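PDB 1F00: intimin from Escherichia coli, which probably binds, through its C-terminal lectin-like domain, a receptor that anchors the bacterium to its host cell, the Ig-like domains before it serving as a stalk. Local coordinates for residues G102-V107 with G123-K128; T117-Y122 with A180-L185; P143-V148 with G161-S166; I186-S191 with Y277-K282. All coordinates share one frame; numbering follows the deposited sequence.

Contact 1: residues G102-V107 with G123-K128; sequences GNIEIV and GQVNLK
Glu105 and Asn126 face each other as an antiparallel hydrogen-bonded pair, with Asn126 N giving to Glu105 O at 2.8 Å and Glu105 N returning the bond to Asn126 O at 3.1 Å. Their side chains then run alongside each other on the same face of the sheet. With CG anti to its own nitrogen (chi1 173°) and the chain extended, Glu105 runs out beside Asn126: its CB lies 3.9 Å from Asn126 O, and at the tip OE1 takes a bond of 2.8 Å from Asn126 ND2. That bond is nearly straight, 171° at the hydrogen, and lies in the amide plane of Asn126, yet it meets OE1 from above the carboxylate, whose plane is turned 69° from the amide. A water also donates to OE1 and accepts from Lys128 NZ, joining the acid indirectly to a lysine whose charge probably favours the anion; OE2 has a long, weak ion pair with Lys112. Two residues on from Glu105, Val107 N bonds to Gln124 O, and Val107 CG2 rests 3.6 Å from Asn126 OD1. The other face is apolar: Ile104 CG2 lies 3.7 Å from Val125 CB, Ile104 CG1 is 3.8 Å from Leu127 CD2, and Ile106 CD1 touches Val125 CG1. Strand 104-106 pairs on its other side through Ile104 with Gly113, while strand 124-130 continues the sheet into strand 154-157, where Val125 bonds with Val155. Trp224 of helix 214-224 packs on Ile106 and Val125, so this Ig-like sheet abuts a helix of the C-terminal part.

Contact 2: residues T117-Y122 with A180-L185; sequences TVWLQY and ATPNSL
Pro182 lies flat against the indole of Trp119. Its CB stands over the five-membered ring, 3.5 Å from the ring centroid and 12° off the normal, a CH-pi contact, while CG and CD continue across the six-membered ring, CD coming to 3.5 Å from Trp119 CH2. Leu185 CD1 reaches the edge of the indole near its plane and also touches Gln121. With CG beside the backbone nitrogen and anti to the carbonyl carbon (chi1 -57°), the indole leans from its strand over the proline. Trp119 NE1 is hydrogen-bonded to Pro116 O; it also has a weak bond to a water that donates to Ala180 O at 2.9 Å.

The backbones fix this packing. Asn183 N gives a 2.8 Å bond to Thr117 O, and Trp119 N gives an almost straight one to Ser184 O at 2.9 Å, 177° at the hydrogen. A CA-H...O contact from Leu185 CA to Trp119 O, 3.4 Å, follows. Further out, Val118 and Leu120 turn to the other face, packing on Val220 and Trp224 of helix 214-224, and Trp224 NE1 bonds to Val118 O.

Val118 with Ser184 and Trp119 with Leu185 form parallel bridges. Strand 118-120 is thereby the outer strand of a mixed three-stranded sheet whose other two strands belong to the C-type lectin-like fold, so a strand from early in the preceding Ig-like region is built into the edge of the lectin-like domain's sheet, joining the two.

Contact 3: residues P143-V148 with G161-S166; sequences PAIASV and GTTTIS
Ile145 packs its two branches against the backbone of Gly161 and the methyl of Thr163. CG2, anti to the backbone nitrogen, comes 3.7 Å from Gly161 O and 4.0 Å from Thr163 CG2. CD1, at the end of the other branch, lies 3.8 Å from Gly161 CA. Gly161 has no side chain, and CD1 lies directly against its backbone. The carbonyl oxygen of Gly161 is buried here against the methyl group and finds no polar partner in the model.

Further along, Ile165 carries the next largest share of the contact. Its CG2 meets Val148 CG2 at 4.3 Å, and its CD1 reaches only to 4.5 Å from Ala146 O. No hydrogen bond links the two segments: strands 146-148 and 163-166 run in nearly the same direction, 6° apart, with their axes 8.4 Å from each other, and belong to different sheets. This is face-to-face packing of the two sheets of an Ig-like beta-sandwich, with Ile145, Ala146 and Val148 on one side facing Thr163 and Ile165 on the other. Trp138 of strand 136-140 covers both Val148 and Ile165, and Ile179 of strand 173-179 touches Ala146 and Ile165.

Thr163 turns its methyl toward Ile145 by placing CG2 between its own nitrogen and carbonyl carbon, and the same methyl lies 4.4 Å from Ala146 CB. Beside it, Thr162 OG1 is hydrogen-bonded to Ile179 O.

Contact 4: residues I186-S191 with Y277-K282; sequences IVPNMS and YATCVK
Met190 lies over one face of the Tyr277 ring: its CE sits above the centre in a CH-pi contact, 3.5 Å from the centroid and only 4° off the normal, and SD follows at 4.5 Å in a Met-aromatic contact. Bends at chi2 and chi3 fold the methionine back over the ring. At the ring's edge, in plane, a water lies 3.1 Å from Tyr277 OH and donates to Met190 O.

The contact pairs the first and last strands of the C-type lectin-like domain, an antiparallel pairing of the chain ends characteristic of that fold. Val187 and Cys280 form a hydrogen-bonded pair, Val187 N giving to Cys280 O at 2.7 Å and Cys280 N to Val187 O. On one face Ile186 CG2 crosses Thr279 CG2 at 3.6 Å, and Ile186 CD1 lies beside Val281 CG1; Val220 of helix 214-224 covers Ile186. On the other, Cys280 and Ala278 pack on Cys203 and Ala199 of helix 196-205. Thr279 OG1 bonds to Ser241 OG.

Asn189 grips a single oxygen twice, its backbone N bonding to Ala278 O at 2.9 Å and its ND2 at 2.7 Å, from opposite faces of the carbonyl plane.

Overall arrangement
Contacts 1 and 3 belong to the Ig-like domain preceding the lectin-like one; their centres lie about 14 Å apart and Leu127 packs on Ile165 between them. The segments of contacts 1 and 2 alternate along the chain, strand 118-120 being followed by strand 124-130. Contact 3 is nested in the loop closed by contact 2, centres about 12 Å apart, and Pro182 and Trp119 rest against Gly161. Contacts 2 and 4, centres about 13 Å apart, share strand 184-190, the middle of their sheet, and Leu185 N probably bonds to the terminal carboxylate of Lys282. Contact 4 comes last, its centre about 22 to 23 Å from those of contacts 1 and 3. This continuous packing suggests a close-knit junction orienting the lectin-like domain.

Contact 1: residues G102-V107 with G123-K128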
loop_
_atom_site.group_PDB
_atom_site.type_symbol
_atom_site.label_atom_id
_atom_site.label_comp_id
_atom_site.label_asym_id
_atom_site.label_seq_id
_atom_site.Cartn_x
_atom_site.Cartn_y
_atom_site.Cartn_z
ATOM N N GLY A 102 -6.295 6.334 4.143
ATOM C CA GLY A 102 -6.625 7.613 4.739
ATOM C C GLY A 102 -5.652 7.938 5.860
ATOM O O GLY A 102 -5.662 9.042 6.413
ATOM N N ASN A 103 -4.809 6.969 6.198
ATOM C CA ASN A 103 -3.832 7.153 7.261
ATOM C C ASN A 103 -2.418 6.810 6.821
ATOM O O ASN A 103 -1.723 6.029 7.473
ATOM C CB ASN A 103 -4.206 6.318 8.492
ATOM C CG ASN A 103 -5.549 6.719 9.082
ATOM O OD1 ASN A 103 -6.593 6.177 8.709
ATOM N ND2 ASN A 103 -5.529 7.684 9.995
ATOM N N ILE A 104 -1.997 7.395 5.707
ATOM C CA ILE A 104 -0.651 7.176 5.212
ATOM C C ILE A 104 0.262 7.923 6.179
ATOM O O ILE A 104 0.045 9.104 6.472
ATOM C CB ILE A 104 -0.508 7.708 3.777
ATOM C CG1 ILE A 104 -1.385 6.859 2.848
ATOM C CG2 ILE A 104 0.947 7.670 3.343
ATOM C CD1 ILE A 104 -1.429 7.328 1.403
ATOM N N GLU A 105 1.277 7.227 6.674
ATOM C CA GLU A 105 2.191 7.791 7.658
ATOM C C GLU A 105 3.500 8.403 7.160
ATOM O O GLU A 105 4.294 7.747 6.487
ATOM C CB GLU A 105 2.501 6.718 8.709
ATOM C CG GLU A 105 3.575 7.106 9.710
ATOM C CD GLU A 105 3.929 5.969 10.643
ATOM O OE1 GLU A 105 4.229 4.862 10.151
ATOM O OE2 GLU A 105 3.914 6.181 11.870
ATOM N N ILE A 106 3.714 9.669 7.504
ATOM C CA ILE A 106 4.940 10.376 7.155
ATOM C C ILE A 106 6.023 9.775 8.050
ATOM O O ILE A 106 5.980 9.934 9.274
ATOM C CB ILE A 106 4.827 11.878 7.465
ATOM C CG1 ILE A 106 3.610 12.465 6.748
ATOM C CG2 ILE A 106 6.119 12.592 7.059
ATOM C CD1 ILE A 106 3.685 12.368 5.247
ATOM N N VAL A 107 6.989 9.096 7.443
ATOM C CA VAL A 107 8.047 8.429 8.198
ATOM C C VAL A 107 8.823 9.310 9.177
ATOM O O VAL A 107 9.132 8.885 10.293
ATOM C CB VAL A 107 9.044 7.723 7.231
ATOM C CG1 VAL A 107 10.276 7.238 7.986
ATOM C CG2 VAL A 107 8.355 6.541 6.564
ATOM N N GLY A 123 11.451 11.367 -0.019
ATOM C CA GLY A 123 10.754 11.415 1.249
ATOM C C GLY A 123 10.140 10.029 1.350
ATOM O O GLY A 123 9.960 9.363 0.323
ATOM N N GLN A 124 9.820 9.579 2.559
ATOM C CA GLN A 124 9.256 8.247 2.727
ATOM C C GLN A 124 7.983 8.198 3.570
ATOM O O GLN A 124 7.846 8.923 4.553
ATOM C CB GLN A 124 10.318 7.330 3.340
ATOM C CG GLN A 124 11.551 7.177 2.466
ATOM C CD GLN A 124 12.695 6.500 3.183
ATOM O OE1 GLN A 124 13.182 6.995 4.202
ATOM N NE2 GLN A 124 13.137 5.367 2.654
ATOM N N VAL A 125 7.049 7.341 3.165
ATOM C CA VAL A 125 5.796 7.174 3.889
ATOM C C VAL A 125 5.522 5.688 4.100
ATOM O O VAL A 125 5.997 4.844 3.334
ATOM C CB VAL A 125 4.600 7.802 3.130
ATOM C CG1 VAL A 125 4.867 9.273 2.875
ATOM C CG2 VAL A 125 4.349 7.060 1.813
ATOM N N ASN A 126 4.784 5.365 5.158
ATOM C CA ASN A 126 4.446 3.974 5.435
ATOM C C ASN A 126 2.986 3.699 5.092
ATOM O O ASN A 126 2.088 4.402 5.558
ATOM C CB ASN A 126 4.673 3.626 6.912
ATOM C CG ASN A 126 6.143 3.637 7.305
ATOM O OD1 ASN A 126 7.008 3.198 6.549
ATOM N ND2 ASN A 126 6.426 4.124 8.508
ATOM N N LEU A 127 2.753 2.686 4.264
ATOM C CA LEU A 127 1.393 2.298 3.902
ATOM C C LEU A 127 1.033 1.093 4.759
ATOM O O LEU A 127 1.844 0.179 4.917
ATOM C CB LEU A 127 1.300 1.895 2.426
ATOM C CG LEU A 127 1.675 2.917 1.349
ATOM C CD1 LEU A 127 1.191 2.406 -0.001
ATOM C CD2 LEU A 127 1.049 4.267 1.653
ATOM N N LYS A 128 -0.174 1.089 5.313
ATOM C CA LYS A 128 -0.605 -0.032 6.138
ATOM C C LYS A 128 -1.755 -0.787 5.500
ATOM O O LYS A 128 -2.740 -0.197 5.053
ATOM C CB LYS A 128 -1.022 0.442 7.535
ATOM C CG LYS A 128 0.135 0.636 8.503
ATOM C CD LYS A 128 0.859 -0.679 8.780
ATOM C CE LYS A 128 2.046 -0.475 9.715
ATOM N NZ LYS A 128 3.049 0.480 9.146
HETATM O O HOH W 1 1.994 3.044 9.512
#

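Contact 2: residues T117-Y122 with A180-L185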
loop_
_atom_site.group_PDB
_atom_site.type_symbol
_atom_site.label_atom_id
_atom_site.label_comp_id
_atom_site.label_asym_id
_atom_site.label_seq_id
_atom_site.Cartn_x
_atom_site.Cartn_y
_atom_site.Cartn_z
ATOM N N THR A 117 0.880 16.542 -1.534
ATOM C CA THR A 117 0.917 16.854 -2.960
ATOM C C THR A 117 2.188 17.623 -3.304
ATOM O O THR A 117 2.381 18.054 -4.442
ATOM C CB THR A 117 -0.296 17.684 -3.386
ATOM O OG1 THR A 117 -0.347 18.884 -2.611
ATOM C CG2 THR A 117 -1.577 16.885 -3.185
ATOM N N VAL A 118 3.035 17.812 -2.293
ATOM C CA VAL A 118 4.333 18.470 -2.445
ATOM C C VAL A 118 5.298 17.419 -1.912
ATOM O O VAL A 118 5.208 17.013 -0.751
ATOM C CB VAL A 118 4.433 19.755 -1.598
ATOM C CG1 VAL A 118 5.796 20.401 -1.790
ATOM C CG2 VAL A 118 3.340 20.723 -2.008
ATOM N N TRP A 119 6.209 16.956 -2.755
ATOM C CA TRP A 119 7.118 15.898 -2.333
ATOM C C TRP A 119 8.574 16.253 -2.158
ATOM O O TRP A 119 9.212 16.761 -3.079
ATOM C CB TRP A 119 7.115 14.733 -3.325
ATOM C CG TRP A 119 5.820 14.068 -3.625
ATOM C CD1 TRP A 119 4.618 14.256 -3.009
ATOM C CD2 TRP A 119 5.608 13.071 -4.630
ATOM N NE1 TRP A 119 3.664 13.434 -3.572
ATOM C CE2 TRP A 119 4.249 12.697 -4.571
ATOM C CE3 TRP A 119 6.442 12.458 -5.576
ATOM C CZ2 TRP A 119 3.698 11.735 -5.427
ATOM C CZ3 TRP A 119 5.896 11.500 -6.427
ATOM C CH2 TRP A 119 4.534 11.151 -6.345
ATOM N N LEU A 120 9.104 15.970 -0.977
ATOM C CA LEU A 120 10.525 16.156 -0.758
ATOM C C LEU A 120 11.027 14.928 -1.525
ATOM O O LEU A 120 10.554 13.817 -1.272
ATOM C CB LEU A 120 10.861 16.007 0.728
ATOM C CG LEU A 120 12.346 15.934 1.092
ATOM C CD1 LEU A 120 13.048 17.218 0.666
ATOM C CD2 LEU A 120 12.487 15.724 2.600
ATOM N N GLN A 121 11.942 15.096 -2.470
ATOM C CA GLN A 121 12.416 13.920 -3.200
ATOM C C GLN A 121 13.031 12.908 -2.242
ATOM O O GLN A 121 13.837 13.266 -1.379
ATOM C CB GLN A 121 13.450 14.288 -4.269
ATOM C CG GLN A 121 13.715 13.119 -5.217
ATOM C CD GLN A 121 14.739 13.418 -6.305
ATOM O OE1 GLN A 121 14.611 12.938 -7.427
ATOM N NE2 GLN A 121 15.761 14.193 -5.971
ATOM N N TYR A 122 12.641 11.648 -2.399
ATOM C CA TYR A 122 13.129 10.562 -1.561
ATOM C C TYR A 122 12.533 10.607 -0.162
ATOM O O TYR A 122 13.040 9.983 0.765
ATOM C CB TYR A 122 14.663 10.570 -1.519
ATOM C CG TYR A 122 15.252 10.417 -2.907
ATOM C CD1 TYR A 122 16.277 11.250 -3.352
ATOM C CD2 TYR A 122 14.729 9.480 -3.801
ATOM C CE1 TYR A 122 16.763 11.159 -4.660
ATOM C CE2 TYR A 122 15.206 9.379 -5.106
ATOM C CZ TYR A 122 16.220 10.221 -5.530
ATOM O OH TYR A 122 16.687 10.129 -6.820
ATOM N N ALA A 180 -1.173 9.881 -6.660
ATOM C CA ALA A 180 -1.517 10.959 -7.577
ATOM C C ALA A 180 -0.282 11.777 -7.917
ATOM O O ALA A 180 0.663 11.846 -7.132
ATOM C CB ALA A 180 -2.585 11.858 -6.956
ATOM N N THR A 181 -0.300 12.396 -9.095
ATOM C CA THR A 181 0.812 13.218 -9.546
ATOM C C THR A 181 0.917 14.426 -8.622
ATOM O O THR A 181 -0.069 15.115 -8.377
ATOM C CB THR A 181 0.588 13.702 -10.989
ATOM O OG1 THR A 181 0.433 12.566 -11.849
ATOM C CG2 THR A 181 1.772 14.530 -11.469
ATOM N N PRO A 182 2.116 14.687 -8.090
ATOM C CA PRO A 182 2.336 15.820 -7.184
ATOM C C PRO A 182 2.422 17.147 -7.918
ATOM O O PRO A 182 2.745 17.186 -9.104
ATOM C CB PRO A 182 3.649 15.462 -6.505
ATOM C CG PRO A 182 4.404 14.777 -7.611
ATOM C CD PRO A 182 3.340 13.876 -8.230
ATOM N N ASN A 183 2.135 18.229 -7.204
ATOM C CA ASN A 183 2.204 19.566 -7.773
ATOM C C ASN A 183 3.659 20.017 -7.862
ATOM O O ASN A 183 4.048 20.683 -8.819
ATOM C CB ASN A 183 1.416 20.554 -6.907
ATOM C CG ASN A 183 -0.088 20.388 -7.051
ATOM O OD1 ASN A 183 -0.819 20.343 -6.060
ATOM N ND2 ASN A 183 -0.557 20.307 -8.291
ATOM N N SER A 184 4.459 19.640 -6.866
ATOM C CA SER A 184 5.874 20.020 -6.827
ATOM C C SER A 184 6.791 18.937 -6.267
ATOM O O SER A 184 6.382 18.145 -5.421
ATOM C CB SER A 184 6.059 21.276 -5.970
ATOM O OG SER A 184 5.393 22.382 -6.539
ATOM N N LEU A 185 8.037 18.933 -6.738
ATOM C CA LEU A 185 9.056 17.998 -6.271
ATOM C C LEU A 185 10.227 18.854 -5.779
ATOM O O LEU A 185 10.696 19.738 -6.495
ATOM C CB LEU A 185 9.529 17.086 -7.404
ATOM C CG LEU A 185 10.592 16.053 -7.021
ATOM C CD1 LEU A 185 9.991 15.012 -6.086
ATOM C CD2 LEU A 185 11.131 15.376 -8.279
HETATM O O HOH W 2 0.616 13.608 -4.771
#

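Contact 3: residues P143-V148 with G161-S166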
loop_
_atom_site.group_PDB
_atom_site.type_symbol
_atom_site.label_atom_id
_atom_site.label_comp_id
_atom_site.label_asym_id
_atom_site.label_seq_id
_atom_site.Cartn_x
_atom_site.Cartn_y
_atom_site.Cartn_z
ATOM N N PRO A 143 8.489 1.805 -10.227
ATOM C CA PRO A 143 9.510 2.172 -9.240
ATOM C C PRO A 143 10.282 3.452 -9.560
ATOM O O PRO A 143 10.991 3.974 -8.707
ATOM C CB PRO A 143 10.418 0.942 -9.212
ATOM C CG PRO A 143 9.470 -0.171 -9.511
ATOM C CD PRO A 143 8.661 0.403 -10.649
ATOM N N ALA A 144 10.154 3.952 -10.787
ATOM C CA ALA A 144 10.848 5.180 -11.176
ATOM C C ALA A 144 10.149 6.371 -10.532
ATOM O O ALA A 144 10.779 7.374 -10.194
ATOM C CB ALA A 144 10.847 5.336 -12.699
ATOM N N ILE A 145 8.838 6.250 -10.374
ATOM C CA ILE A 145 8.032 7.300 -9.763
ATOM C C ILE A 145 8.118 7.149 -8.254
ATOM O O ILE A 145 8.440 8.093 -7.540
ATOM C CB ILE A 145 6.556 7.182 -10.199
ATOM C CG1 ILE A 145 6.447 7.404 -11.711
ATOM C CG2 ILE A 145 5.692 8.163 -9.419
ATOM C CD1 ILE A 145 6.994 8.733 -12.185
ATOM N N ALA A 146 7.834 5.943 -7.781
ATOM C CA ALA A 146 7.884 5.649 -6.360
ATOM C C ALA A 146 8.175 4.169 -6.180
ATOM O O ALA A 146 7.600 3.328 -6.875
ATOM C CB ALA A 146 6.550 6.011 -5.700
ATOM N N SER A 147 9.082 3.852 -5.261
ATOM C CA SER A 147 9.429 2.462 -4.997
ATOM C C SER A 147 8.864 2.069 -3.640
ATOM O O SER A 147 8.540 2.934 -2.823
ATOM C CB SER A 147 10.955 2.269 -5.014
ATOM O OG SER A 147 11.597 3.031 -4.002
ATOM N N VAL A 148 8.722 0.768 -3.407
ATOM C CA VAL A 148 8.192 0.294 -2.137
ATOM C C VAL A 148 8.942 -0.936 -1.642
ATOM O O VAL A 148 9.279 -1.824 -2.425
ATOM C CB VAL A 148 6.691 -0.056 -2.252
ATOM C CG1 VAL A 148 6.493 -1.239 -3.204
ATOM C CG2 VAL A 148 6.127 -0.376 -0.871
ATOM N N GLY A 161 4.901 12.023 -10.979
ATOM C CA GLY A 161 4.132 11.147 -11.837
ATOM C C GLY A 161 3.097 10.421 -11.014
ATOM O O GLY A 161 3.005 10.622 -9.804
ATOM N N THR A 162 2.314 9.578 -11.673
ATOM C CA THR A 162 1.285 8.820 -10.996
ATOM C C THR A 162 1.508 7.332 -11.240
ATOM O O THR A 162 1.824 6.908 -12.352
ATOM C CB THR A 162 -0.125 9.231 -11.488
ATOM O OG1 THR A 162 -1.112 8.405 -10.864
ATOM C CG2 THR A 162 -0.228 9.091 -12.999
ATOM N N THR A 163 1.381 6.545 -10.180
ATOM C CA THR A 163 1.553 5.110 -10.297
ATOM C C THR A 163 0.704 4.472 -9.209
ATOM O O THR A 163 -0.026 5.164 -8.495
ATOM C CB THR A 163 3.049 4.708 -10.141
ATOM O OG1 THR A 163 3.215 3.333 -10.513
ATOM C CG2 THR A 163 3.522 4.904 -8.697
ATOM N N THR A 164 0.773 3.157 -9.085
ATOM C CA THR A 164 -0.018 2.490 -8.071
ATOM C C THR A 164 0.847 1.570 -7.219
ATOM O O THR A 164 1.791 0.959 -7.719
ATOM C CB THR A 164 -1.152 1.658 -8.712
ATOM O OG1 THR A 164 -0.600 0.779 -9.700
ATOM C CG2 THR A 164 -2.188 2.569 -9.365
ATOM N N ILE A 165 0.538 1.510 -5.929
ATOM C CA ILE A 165 1.253 0.622 -5.015
ATOM C C ILE A 165 0.237 -0.455 -4.696
ATOM O O ILE A 165 -0.897 -0.147 -4.318
ATOM C CB ILE A 165 1.660 1.330 -3.706
ATOM C CG1 ILE A 165 2.561 2.525 -4.016
ATOM C CG2 ILE A 165 2.372 0.337 -2.773
ATOM C CD1 ILE A 165 3.806 2.170 -4.816
ATOM N N SER A 166 0.632 -1.712 -4.871
ATOM C CA SER A 166 -0.259 -2.829 -4.615
ATOM C C SER A 166 0.283 -3.745 -3.530
ATOM O O SER A 166 1.489 -3.917 -3.392
ATOM C CB SER A 166 -0.463 -3.651 -5.894
ATOM O OG SER A 166 -1.098 -2.896 -6.910
#

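Contact 4: residues I186-S191 with Y277-K282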
loop_
_atom_site.group_PDB
_atom_site.type_symbol
_atom_site.label_atom_id
_atom_site.label_comp_id
_atom_site.label_asym_id
_atom_site.label_seq_id
_atom_site.Cartn_x
_atom_site.Cartn_y
_atom_site.Cartn_z
ATOM N N ILE A 186 10.696 18.576 -4.565
ATOM C CA ILE A 186 11.784 19.331 -3.944
ATOM C C ILE A 186 13.086 18.542 -4.038
ATOM O O ILE A 186 13.194 17.445 -3.494
ATOM C CB ILE A 186 11.449 19.620 -2.457
ATOM C CG1 ILE A 186 10.019 20.165 -2.343
ATOM C CG2 ILE A 186 12.442 20.607 -1.878
ATOM C CD1 ILE A 186 9.771 21.431 -3.160
ATOM N N VAL A 187 14.080 19.104 -4.714
ATOM C CA VAL A 187 15.343 18.401 -4.907
ATOM C C VAL A 187 16.582 19.099 -4.344
ATOM O O VAL A 187 17.179 19.940 -5.008
ATOM C CB VAL A 187 15.573 18.133 -6.412
ATOM C CG1 VAL A 187 16.891 17.398 -6.626
ATOM C CG2 VAL A 187 14.401 17.331 -6.982
ATOM N N PRO A 188 16.978 18.757 -3.106
ATOM C CA PRO A 188 18.163 19.366 -2.490
ATOM C C PRO A 188 19.418 18.722 -3.086
ATOM O O PRO A 188 19.484 17.497 -3.229
ATOM C CB PRO A 188 18.020 19.009 -1.006
ATOM C CG PRO A 188 16.559 18.697 -0.835
ATOM C CD PRO A 188 16.220 17.978 -2.114
ATOM N N ASN A 189 20.401 19.539 -3.443
ATOM C CA ASN A 189 21.652 19.030 -3.995
ATOM C C ASN A 189 22.679 19.130 -2.856
ATOM O O ASN A 189 23.300 20.170 -2.644
ATOM C CB ASN A 189 22.048 19.871 -5.215
ATOM C CG ASN A 189 21.034 19.750 -6.360
ATOM O OD1 ASN A 189 21.025 18.755 -7.094
ATOM N ND2 ASN A 189 20.163 20.756 -6.503
ATOM N N MET A 190 22.849 18.026 -2.131
ATOM C CA MET A 190 23.726 17.976 -0.962
ATOM C C MET A 190 25.235 17.762 -1.121
ATOM O O MET A 190 25.952 17.729 -0.119
ATOM C CB MET A 190 23.197 16.910 0.006
ATOM C CG MET A 190 21.730 17.075 0.372
ATOM S SD MET A 190 21.339 18.777 0.803
ATOM C CE MET A 190 22.461 19.054 2.212
ATOM N N SER A 191 25.730 17.623 -2.345
ATOM C CA SER A 191 27.158 17.377 -2.530
ATOM C C SER A 191 28.073 18.566 -2.224
ATOM O O SER A 191 29.262 18.387 -1.936
ATOM C CB SER A 191 27.421 16.875 -3.954
ATOM O OG SER A 191 27.030 17.836 -4.918
ATOM N N TYR A 277 23.023 25.458 0.114
ATOM C CA TYR A 277 22.852 24.399 -0.868
ATOM C C TYR A 277 21.828 24.826 -1.904
ATOM O O TYR A 277 20.985 25.682 -1.635
ATOM C CB TYR A 277 22.367 23.115 -0.195
ATOM C CG TYR A 277 23.394 22.492 0.706
ATOM C CD1 TYR A 277 23.379 22.722 2.082
ATOM C CD2 TYR A 277 24.413 21.698 0.178
ATOM C CE1 TYR A 277 24.359 22.173 2.911
ATOM C CE2 TYR A 277 25.400 21.151 0.996
ATOM C CZ TYR A 277 25.365 21.392 2.359
ATOM O OH TYR A 277 26.340 20.855 3.164
ATOM N N ALA A 278 21.915 24.236 -3.092
ATOM C CA ALA A 278 20.970 24.542 -4.141
ATOM C C ALA A 278 19.850 23.516 -4.038
ATOM O O ALA A 278 20.067 22.317 -4.244
ATOM C CB ALA A 278 21.639 24.461 -5.510
ATOM N N THR A 279 18.664 23.985 -3.670
ATOM C CA THR A 279 17.502 23.118 -3.574
ATOM C C THR A 279 16.563 23.581 -4.673
ATOM O O THR A 279 16.134 24.733 -4.697
ATOM C CB THR A 279 16.814 23.215 -2.190
ATOM O OG1 THR A 279 17.624 22.545 -1.216
ATOM C CG2 THR A 279 15.441 22.546 -2.224
ATOM N N CYS A 280 16.272 22.676 -5.599
ATOM C CA CYS A 280 15.415 22.983 -6.733
ATOM C C CYS A 280 13.968 22.533 -6.537
ATOM O O CYS A 280 13.705 21.502 -5.922
ATOM C CB CYS A 280 15.994 22.327 -7.991
ATOM S SG CYS A 280 15.016 22.549 -9.493
ATOM N N VAL A 281 13.039 23.325 -7.066
ATOM C CA VAL A 281 11.617 23.013 -6.997
ATOM C C VAL A 281 11.183 22.700 -8.431
ATOM O O VAL A 281 11.262 23.563 -9.307
ATOM C CB VAL A 281 10.798 24.208 -6.476
ATOM C CG1 VAL A 281 9.320 23.819 -6.371
ATOM C CG2 VAL A 281 11.328 24.652 -5.112
ATOM N N LYS A 282 10.745 21.463 -8.658
ATOM C CA LYS A 282 10.315 20.992 -9.979
ATOM C C LYS A 282 8.818 20.698 -10.040
ATOM O O LYS A 282 8.231 20.859 -11.131
ATOM C CB LYS A 282 11.079 19.720 -10.356
ATOM C CG LYS A 282 12.501 19.942 -10.825
ATOM C CD LYS A 282 13.296 18.634 -10.803
ATOM C CE LYS A 282 12.575 17.504 -11.535
ATOM N NZ LYS A 282 12.435 17.732 -12.997
ATOM O OXT LYS A 282 8.256 20.285 -9.006
HETATM O O HOH W 3 24.050 22.487 -3.778
HETATM O O HOH W 4 28.305 19.458 1.279
#